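Long-range contacts in serine acetyltransferase (Bacteroides vulgatus ATCC 8482, PDB 3F1X), which probably transfers an acyl group, as expected of a serine acetyltransferase serving amino-acid biosynthesis and built with a left-handed parallel beta-helix: residues R128-D133 against A159-R164; H202-H207 against N222-Q227; I259-A264 against G275-G280. One frame throughout, in Å; residues are numbered along the deposited sequence.

Interaction 1 (R128-D133 against A159-R164)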
loop_
_atom_site.group_PDB
_atom_site.type_symbol
_atom_site.label_atom_id
_atom_site.label_comp_id
_atom_site.label_asym_id
_atom_site.label_seq_id
_atom_site.Cartn_x
_atom_site.Cartn_y
_atom_site.Cartn_z
ATOM N N ARG A 128 -1.518 -22.480 -26.015
ATOM C CA ARG A 128 -0.964 -23.239 -27.134
ATOM C C ARG A 128 -0.327 -22.329 -28.175
ATOM O O ARG A 128 0.742 -22.631 -28.703
ATOM C CB ARG A 128 -2.049 -24.072 -27.825
ATOM C CG ARG A 128 -2.668 -25.148 -26.958
ATOM C CD ARG A 128 -3.626 -26.011 -27.765
ATOM N NE ARG A 128 -4.458 -26.822 -26.887
ATOM C CZ ARG A 128 -5.758 -26.631 -26.712
ATOM N NH1 ARG A 128 -6.379 -25.658 -27.360
ATOM N NH2 ARG A 128 -6.437 -27.408 -25.882
ATOM N N ILE A 129 -0.987 -21.215 -28.480
ATOM C CA ILE A 129 -0.446 -20.295 -29.470
ATOM C C ILE A 129 0.775 -19.562 -28.935
ATOM O O ILE A 129 1.809 -19.508 -29.592
ATOM C CB ILE A 129 -1.494 -19.252 -29.919
ATOM C CG1 ILE A 129 -2.729 -19.960 -30.477
ATOM C CG2 ILE A 129 -0.887 -18.351 -30.991
ATOM C CD1 ILE A 129 -3.862 -19.029 -30.871
ATOM N N LEU A 130 0.652 -19.009 -27.735
ATOM C CA LEU A 130 1.754 -18.281 -27.141
ATOM C C LEU A 130 2.970 -19.180 -27.009
ATOM O O LEU A 130 4.089 -18.715 -27.132
ATOM C CB LEU A 130 1.345 -17.707 -25.783
ATOM C CG LEU A 130 0.295 -16.599 -25.927
ATOM C CD1 LEU A 130 -0.249 -16.201 -24.569
ATOM C CD2 LEU A 130 0.926 -15.416 -26.628
ATOM N N ALA A 131 2.746 -20.471 -26.770
ATOM C CA ALA A 131 3.853 -21.414 -26.653
ATOM C C ALA A 131 4.697 -21.395 -27.933
ATOM O O ALA A 131 5.925 -21.474 -27.874
ATOM C CB ALA A 131 3.326 -22.835 -26.378
ATOM N N THR A 132 4.046 -21.277 -29.090
ATOM C CA THR A 132 4.788 -21.247 -30.350
ATOM C C THR A 132 5.546 -19.934 -30.490
ATOM O O THR A 132 6.623 -19.892 -31.097
ATOM C CB THR A 132 3.859 -21.443 -31.577
ATOM O OG1 THR A 132 3.031 -20.288 -31.757
ATOM C CG2 THR A 132 2.990 -22.681 -31.377
ATOM N N ASP A 133 4.987 -18.860 -29.934
ATOM C CA ASP A 133 5.648 -17.551 -29.996
ATOM C C ASP A 133 6.922 -17.588 -29.150
ATOM O O ASP A 133 7.949 -17.039 -29.543
ATOM C CB ASP A 133 4.737 -16.437 -29.470
ATOM C CG ASP A 133 3.441 -16.323 -30.244
ATOM O OD1 ASP A 133 3.457 -16.510 -31.480
ATOM O OD2 ASP A 133 2.405 -16.028 -29.619
ATOM N N ALA A 159 3.971 -8.124 -24.829
ATOM C CA ALA A 159 3.163 -7.392 -25.803
ATOM C C ALA A 159 2.320 -8.363 -26.626
ATOM O O ALA A 159 1.129 -8.143 -26.828
ATOM C CB ALA A 159 4.065 -6.571 -26.724
ATOM N N ILE A 160 2.943 -9.439 -27.098
ATOM C CA ILE A 160 2.238 -10.432 -27.902
ATOM C C ILE A 160 1.143 -11.111 -27.072
ATOM O O ILE A 160 0.054 -11.390 -27.574
ATOM C CB ILE A 160 3.228 -11.483 -28.467
ATOM C CG1 ILE A 160 4.184 -10.801 -29.444
ATOM C CG2 ILE A 160 2.479 -12.608 -29.190
ATOM C CD1 ILE A 160 5.357 -11.656 -29.853
ATOM N N SER A 161 1.429 -11.368 -25.801
ATOM C CA SER A 161 0.441 -11.980 -24.921
ATOM C C SER A 161 -0.749 -11.042 -24.775
ATOM O O SER A 161 -1.896 -11.462 -24.935
ATOM C CB SER A 161 1.042 -12.255 -23.543
ATOM O OG SER A 161 2.057 -13.230 -23.623
ATOM N N ASN A 162 -0.475 -9.769 -24.478
ATOM C CA ASN A 162 -1.540 -8.777 -24.316
ATOM C C ASN A 162 -2.365 -8.702 -25.604
ATOM O O ASN A 162 -3.597 -8.635 -25.566
ATOM C CB ASN A 162 -0.961 -7.384 -24.002
ATOM C CG ASN A 162 -0.684 -7.172 -22.513
ATOM O OD1 ASN A 162 -0.085 -8.019 -21.850
ATOM N ND2 ASN A 162 -1.105 -6.021 -21.989
ATOM N N TYR A 163 -1.676 -8.697 -26.742
ATOM C CA TYR A 163 -2.345 -8.653 -28.040
ATOM C C TYR A 163 -3.308 -9.831 -28.230
ATOM O O TYR A 163 -4.489 -9.633 -28.522
ATOM C CB TYR A 163 -1.328 -8.672 -29.192
ATOM C CG TYR A 163 -1.945 -9.176 -30.472
ATOM C CD1 TYR A 163 -2.877 -8.414 -31.166
ATOM C CD2 TYR A 163 -1.693 -10.471 -30.922
ATOM C CE1 TYR A 163 -3.556 -8.937 -32.280
ATOM C CE2 TYR A 163 -2.367 -10.998 -32.026
ATOM C CZ TYR A 163 -3.294 -10.229 -32.693
ATOM O OH TYR A 163 -3.966 -10.772 -33.762
ATOM N N ARG A 164 -2.809 -11.057 -28.085
ATOM C CA ARG A 164 -3.675 -12.223 -28.271
ATOM C C ARG A 164 -4.836 -12.229 -27.288
ATOM O O ARG A 164 -5.926 -12.691 -27.612
ATOM C CB ARG A 164 -2.867 -13.522 -28.182
ATOM C CG ARG A 164 -1.843 -13.659 -29.315
ATOM C CD ARG A 164 -1.443 -15.112 -29.539
ATOM N NE ARG A 164 -0.295 -15.257 -30.436
ATOM C CZ ARG A 164 -0.327 -15.050 -31.750
ATOM N NH1 ARG A 164 -1.456 -14.682 -32.344
ATOM N NH2 ARG A 164 0.774 -15.212 -32.469
#
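Leu130 and Ser161 bring the two backbones closest, with their CA atoms 6.8 Å apart, where helix segments 128-133 and 159-164 run nearly antiparallel at 154°. Their axes stay 10.7 Å apart, a wide spacing that long side chains have to bridge. Arg164 does most of this: its chain is extended from CG to NE (chi3 -169°) and carries the guanidinium across to Asp133. The salt bridge is side-on and two-pronged. Arg164 NE donates to Asp133 OD2 at 2.9 Å through the oxygen's syn lone pair, and Arg164 NH2 meets Asp133 OD1 at 3.1 Å. Carboxylate and guanidinium planes are only 17° apart, so the two groups are nearly coplanar. The Ile129 CG2 methyl lies over one guanidinium face, toward its rim, 3.2 Å from Arg164 NE. Close to the guanidinium plane, Leu130 CD2 lies 3.8 Å from Arg164 CD, the two side chains running in opposite senses, and also touches the Ser161 backbone. From the same helix as Arg164, Ile160 CG2 comes to 3.4 Å from Asp133 OD2, giving the buried charge pair an apolar wall. The guanidinium is further fixed by Ile199 O and Gly200 O, accepting from Arg164 NH1 and NH2. This contact of helices 123-139 and 155-171 therefore reaches strand 198-199 and the start of the beta-helix, while Ile53 of helix 39-53 packs against Leu130.

Interaction 2 (H202-H207 against N222-Q227)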
loop_
_atom_site.group_PDB
_atom_site.type_symbol
_atom_site.label_atom_id
_atom_site.label_comp_id
_atom_site.label_asym_id
_atom_site.label_seq_id
_atom_site.Cartn_x
_atom_site.Cartn_y
_atom_site.Cartn_z
ATOM N N HIS A 202 3.960 -18.802 -34.175
ATOM C CA HIS A 202 5.402 -18.595 -34.169
ATOM C C HIS A 202 5.762 -17.167 -34.565
ATOM O O HIS A 202 6.614 -16.940 -35.417
ATOM C CB HIS A 202 6.071 -19.588 -35.119
ATOM C CG HIS A 202 5.845 -21.020 -34.747
ATOM N ND1 HIS A 202 4.676 -21.691 -35.033
ATOM C CD2 HIS A 202 6.622 -21.893 -34.064
ATOM C CE1 HIS A 202 4.741 -22.915 -34.540
ATOM N NE2 HIS A 202 5.911 -23.064 -33.947
ATOM N N PHE A 203 5.098 -16.203 -33.947
ATOM C CA PHE A 203 5.365 -14.806 -34.236
ATOM C C PHE A 203 6.406 -14.307 -33.242
ATOM O O PHE A 203 6.372 -14.664 -32.073
ATOM C CB PHE A 203 4.079 -13.988 -34.094
ATOM C CG PHE A 203 4.269 -12.518 -34.337
ATOM C CD1 PHE A 203 4.706 -12.052 -35.580
ATOM C CD2 PHE A 203 4.003 -11.592 -33.328
ATOM C CE1 PHE A 203 4.874 -10.680 -35.820
ATOM C CE2 PHE A 203 4.168 -10.215 -33.558
ATOM C CZ PHE A 203 4.603 -9.761 -34.807
ATOM N N THR A 204 7.340 -13.489 -33.701
ATOM C CA THR A 204 8.342 -12.974 -32.793
ATOM C C THR A 204 8.705 -11.535 -33.129
ATOM O O THR A 204 8.682 -11.126 -34.290
ATOM C CB THR A 204 9.614 -13.856 -32.808
ATOM O OG1 THR A 204 10.472 -13.478 -31.726
ATOM C CG2 THR A 204 10.353 -13.696 -34.106
ATOM N N ILE A 205 9.004 -10.765 -32.092
ATOM C CA ILE A 205 9.399 -9.375 -32.241
ATOM C C ILE A 205 10.706 -9.250 -31.474
ATOM O O ILE A 205 10.749 -9.504 -30.271
ATOM C CB ILE A 205 8.349 -8.421 -31.632
ATOM C CG1 ILE A 205 7.057 -8.482 -32.456
ATOM C CG2 ILE A 205 8.905 -7.006 -31.585
ATOM C CD1 ILE A 205 5.891 -7.699 -31.870
ATOM N N ASP A 206 11.772 -8.888 -32.178
ATOM C CA ASP A 206 13.082 -8.749 -31.554
ATOM C C ASP A 206 13.278 -7.330 -31.025
ATOM O O ASP A 206 13.250 -6.379 -31.800
ATOM C CB ASP A 206 14.178 -9.062 -32.576
ATOM C CG ASP A 206 15.378 -9.744 -31.954
ATOM O OD1 ASP A 206 15.740 -9.397 -30.807
ATOM O OD2 ASP A 206 15.966 -10.626 -32.619
ATOM N N HIS A 207 13.483 -7.194 -29.717
ATOM C CA HIS A 207 13.688 -5.887 -29.091
ATOM C C HIS A 207 12.334 -5.159 -29.121
ATOM O O HIS A 207 11.728 -4.933 -28.073
ATOM C CB HIS A 207 14.788 -5.137 -29.848
ATOM C CG HIS A 207 16.022 -5.963 -30.075
ATOM N ND1 HIS A 207 16.783 -6.463 -29.038
ATOM C CD2 HIS A 207 16.623 -6.377 -31.214
ATOM C CE1 HIS A 207 17.804 -7.144 -29.531
ATOM N NE2 HIS A 207 17.733 -7.108 -30.848
ATOM N N ASN A 222 5.463 -17.753 -38.546
ATOM C CA ASN A 222 6.911 -17.666 -38.477
ATOM C C ASN A 222 7.427 -16.327 -38.990
ATOM O O ASN A 222 8.408 -16.277 -39.725
ATOM C CB ASN A 222 7.538 -18.802 -39.298
ATOM C CG ASN A 222 7.112 -20.180 -38.815
ATOM O OD1 ASN A 222 7.451 -20.601 -37.709
ATOM N ND2 ASN A 222 6.352 -20.888 -39.647
ATOM N N VAL A 223 6.763 -15.244 -38.611
ATOM C CA VAL A 223 7.194 -13.919 -39.043
ATOM C C VAL A 223 7.958 -13.243 -37.916
ATOM O O VAL A 223 7.621 -13.410 -36.745
ATOM C CB VAL A 223 5.989 -13.034 -39.448
ATOM C CG1 VAL A 223 6.465 -11.634 -39.846
ATOM C CG2 VAL A 223 5.238 -13.680 -40.607
ATOM N N LYS A 224 8.998 -12.492 -38.273
ATOM C CA LYS A 224 9.816 -11.795 -37.285
ATOM C C LYS A 224 9.948 -10.324 -37.647
ATOM O O LYS A 224 10.258 -9.983 -38.782
ATOM C CB LYS A 224 11.218 -12.418 -37.201
ATOM C CG LYS A 224 12.161 -11.658 -36.266
ATOM C CD LYS A 224 13.580 -12.224 -36.252
ATOM C CE LYS A 224 13.651 -13.583 -35.581
ATOM N NZ LYS A 224 15.073 -13.989 -35.340
ATOM N N LEU A 225 9.706 -9.462 -36.669
ATOM C CA LEU A 225 9.795 -8.019 -36.850
ATOM C C LEU A 225 10.810 -7.476 -35.855
ATOM O O LEU A 225 10.925 -7.985 -34.742
ATOM C CB LEU A 225 8.433 -7.371 -36.575
ATOM C CG LEU A 225 7.455 -7.045 -37.709
ATOM C CD1 LEU A 225 7.408 -8.139 -38.764
ATOM C CD2 LEU A 225 6.087 -6.809 -37.086
ATOM N N TYR A 226 11.545 -6.446 -36.259
ATOM C CA TYR A 226 12.533 -5.821 -35.394
ATOM C C TYR A 226 12.005 -4.483 -34.884
ATOM O O TYR A 226 10.934 -4.031 -35.296
ATOM C CB TYR A 226 13.846 -5.616 -36.160
ATOM C CG TYR A 226 14.696 -6.862 -36.218
ATOM C CD1 TYR A 226 15.784 -7.017 -35.370
ATOM C CD2 TYR A 226 14.399 -7.895 -37.105
ATOM C CE1 TYR A 226 16.573 -8.180 -35.395
ATOM C CE2 TYR A 226 15.179 -9.067 -37.140
ATOM C CZ TYR A 226 16.260 -9.199 -36.283
ATOM O OH TYR A 226 17.026 -10.342 -36.299
ATOM N N GLN A 227 12.763 -3.862 -33.985
ATOM C CA GLN A 227 12.401 -2.573 -33.407
ATOM C C GLN A 227 12.107 -1.532 -34.491
ATOM O O GLN A 227 12.717 -1.548 -35.565
ATOM C CB GLN A 227 13.547 -2.053 -32.522
ATOM C CG GLN A 227 14.890 -1.905 -33.259
ATOM C CD GLN A 227 15.727 -3.176 -33.255
ATOM O OE1 GLN A 227 15.215 -4.265 -33.023
ATOM N NE2 GLN A 227 17.029 -3.038 -33.522
#
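Thr204 and Lys224 lie side by side, the Thr204 CG2 methyl pressed to 3.5 Å from Lys224 CB, tighter than usual. Three backbone bonds join the parallel strands: Thr204 N to Val223 O, Leu225 N to Thr204 O, and Asp206 N to Leu225 O, the last the shortest at 2.8 Å. The Phe203 ring, with CG anti to the backbone N (chi1 178°), reaches Leu225, Phe203 CZ meeting Leu225 CD2 at 4.0 Å near the ring plane. On the face shared with Thr204 and Lys224, Asp206 CB makes a CH-pi contact with the Tyr226 ring, 4.0 Å from its centroid and 22° off the normal. Side chains at matching positions of short parallel strands stack in this way from coil to coil in the left-handed beta-helix of this family. A serine in place of Tyr226 would probably leave Asp206 CB without its aromatic platform and Tyr261 without its stacking partner. Asp206 OD2 and Lys224 NZ, 4.4 Å apart, are too far for a salt bridge; the amine makes a weak hydrogen bond to Gly140 O. Further out, Lys224 bonds by its backbone to Val258 and Val260, while His207 ND1 is hydrogen-bonded to Asp192 OD2 of the second subunit.

Interaction 3 (I259-A264 against G275-G280)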
loop_
_atom_site.group_PDB
_atom_site.type_symbol
_atom_site.label_atom_id
_atom_site.label_comp_id
_atom_site.label_asym_id
_atom_site.label_seq_id
_atom_site.Cartn_x
_atom_site.Cartn_y
_atom_site.Cartn_z
ATOM N N ILE A 259 10.822 -11.539 -42.690
ATOM C CA ILE A 259 11.613 -10.838 -41.690
ATOM C C ILE A 259 11.685 -9.376 -42.115
ATOM O O ILE A 259 11.964 -9.080 -43.276
ATOM C CB ILE A 259 13.064 -11.377 -41.599
ATOM C CG1 ILE A 259 13.067 -12.859 -41.230
ATOM C CG2 ILE A 259 13.840 -10.590 -40.549
ATOM C CD1 ILE A 259 14.466 -13.462 -41.188
ATOM N N VAL A 260 11.410 -8.466 -41.184
ATOM C CA VAL A 260 11.481 -7.037 -41.467
ATOM C C VAL A 260 12.445 -6.437 -40.451
ATOM O O VAL A 260 12.185 -6.461 -39.244
ATOM C CB VAL A 260 10.120 -6.345 -41.305
ATOM C CG1 VAL A 260 10.218 -4.914 -41.805
ATOM C CG2 VAL A 260 9.037 -7.116 -42.062
ATOM N N TYR A 261 13.562 -5.906 -40.931
ATOM C CA TYR A 261 14.544 -5.339 -40.030
ATOM C C TYR A 261 14.231 -3.945 -39.525
ATOM O O TYR A 261 13.286 -3.293 -39.961
ATOM C CB TYR A 261 15.930 -5.367 -40.666
ATOM C CG TYR A 261 16.493 -6.757 -40.719
ATOM C CD1 TYR A 261 16.411 -7.519 -41.875
ATOM C CD2 TYR A 261 17.078 -7.328 -39.593
ATOM C CE1 TYR A 261 16.905 -8.829 -41.917
ATOM C CE2 TYR A 261 17.572 -8.635 -39.621
ATOM C CZ TYR A 261 17.483 -9.379 -40.791
ATOM O OH TYR A 261 17.989 -10.656 -40.847
ATOM N N SER A 262 15.073 -3.510 -38.600
ATOM C CA SER A 262 14.965 -2.238 -37.909
ATOM C C SER A 262 14.461 -0.998 -38.642
ATOM O O SER A 262 14.991 -0.605 -39.684
ATOM C CB SER A 262 16.311 -1.922 -37.259
ATOM O OG SER A 262 16.182 -0.805 -36.406
ATOM N N ASN A 263 13.431 -0.391 -38.053
ATOM C CA ASN A 263 12.807 0.839 -38.530
ATOM C C ASN A 263 12.158 0.898 -39.912
ATOM O O ASN A 263 11.767 1.977 -40.347
ATOM C CB ASN A 263 13.804 2.005 -38.394
ATOM C CG ASN A 263 14.022 2.415 -36.944
ATOM O OD1 ASN A 263 13.084 2.416 -36.165
ATOM N ND2 ASN A 263 15.252 2.774 -36.586
ATOM N N ALA A 264 12.021 -0.234 -40.594
ATOM C CA ALA A 264 11.399 -0.227 -41.915
ATOM C C ALA A 264 9.912 0.095 -41.827
ATOM O O ALA A 264 9.232 -0.322 -40.893
ATOM C CB ALA A 264 11.596 -1.568 -42.608
ATOM N N GLY A 275 8.928 -15.793 -47.184
ATOM C CA GLY A 275 10.367 -15.952 -47.222
ATOM C C GLY A 275 11.123 -14.704 -47.628
ATOM O O GLY A 275 12.349 -14.729 -47.716
ATOM N N ALA A 276 10.418 -13.605 -47.872
ATOM C CA ALA A 276 11.107 -12.379 -48.259
ATOM C C ALA A 276 11.721 -11.675 -47.059
ATOM O O ALA A 276 11.309 -11.881 -45.911
ATOM C CB ALA A 276 10.164 -11.436 -48.975
ATOM N N THR A 277 12.717 -10.844 -47.342
ATOM C CA THR A 277 13.412 -10.086 -46.315
ATOM C C THR A 277 13.374 -8.599 -46.666
ATOM O O THR A 277 13.706 -8.206 -47.790
ATOM C CB THR A 277 14.880 -10.536 -46.198
ATOM O OG1 THR A 277 14.925 -11.901 -45.765
ATOM C CG2 THR A 277 15.634 -9.668 -45.194
ATOM N N VAL A 278 12.952 -7.782 -45.703
ATOM C CA VAL A 278 12.869 -6.338 -45.893
ATOM C C VAL A 278 13.940 -5.683 -45.038
ATOM O O VAL A 278 13.883 -5.728 -43.802
ATOM C CB VAL A 278 11.477 -5.780 -45.475
ATOM C CG1 VAL A 278 11.458 -4.253 -45.596
ATOM C CG2 VAL A 278 10.382 -6.381 -46.350
ATOM N N GLY A 279 14.922 -5.083 -45.702
ATOM C CA GLY A 279 15.998 -4.420 -44.990
ATOM C C GLY A 279 15.486 -3.272 -44.139
ATOM O O GLY A 279 14.349 -2.837 -44.293
ATOM N N GLY A 280 16.330 -2.760 -43.249
ATOM C CA GLY A 280 15.895 -1.671 -42.396
ATOM C C GLY A 280 15.983 -0.284 -42.997
ATOM O O GLY A 280 16.586 -0.080 -44.054
#
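The Tyr261 ring has the Ile259 CG2 methyl over one face, 3.7 Å above its plane and offset toward the rim; the Tyr226 ring stacks on that same side, displaced from the methyl. At the edge lie Val278 O and the Thr277 CG2 methyl, the latter 3.6 Å from Tyr261 CE1, and Lys234 of the second subunit also packs on the tyrosine. The two segments belong to successive coils of the left-handed parallel beta-helix, paired in parallel through Ile259 with Thr277 and Val260 with Val278. Backbone bonds alternate between the coils: Ile259 N to Ala276 O, Val278 N to Ile259 O at 2.9 Å, and Tyr261 N to Val278 O, nearly along the C=O axis at 176°. On the other face the valines point the same way, Val260 CG1 lying 4.0 Å from Val278 CB. With Val278 CG1 anti to its own N (chi1 176°), that methyl also meets Ala264 CB at 4.0 Å. A type II turn from Tyr261 to Ala264 follows, with Asn263 at positive phi. There Ser262 O comes within 3.1 Å of Gly280 CA, leaving no room for a side chain. Ala264 CB sits 3.5 Å from Gly279 O, a buried carbonyl oxygen with no polar partner in the model.

The three contacts step along the chain from the helical domain into the beta-helix. Interaction 1 lies about 12 Å, centre to centre, from interaction 2, and they meet through probable hydrogen bonds: Thr132 OG1 to His202 N and Asp133 OD1 to Phe203 N, both 3.0 Å. The carboxylate that holds Arg164 thus also fixes the entry to strand 204-206. Interactions 2 and 3, with centres about 10 Å apart, share a sheet, joined by Tyr226 N to Val260 O at 3.1 Å and Gln227 O to Asn263 N at 2.8 Å. Both touch the second subunit, which may reflect the intersubunit active sites of serine acetyltransferases. Interactions 1 and 3 do not touch, their nearest atoms being about 13 Å apart.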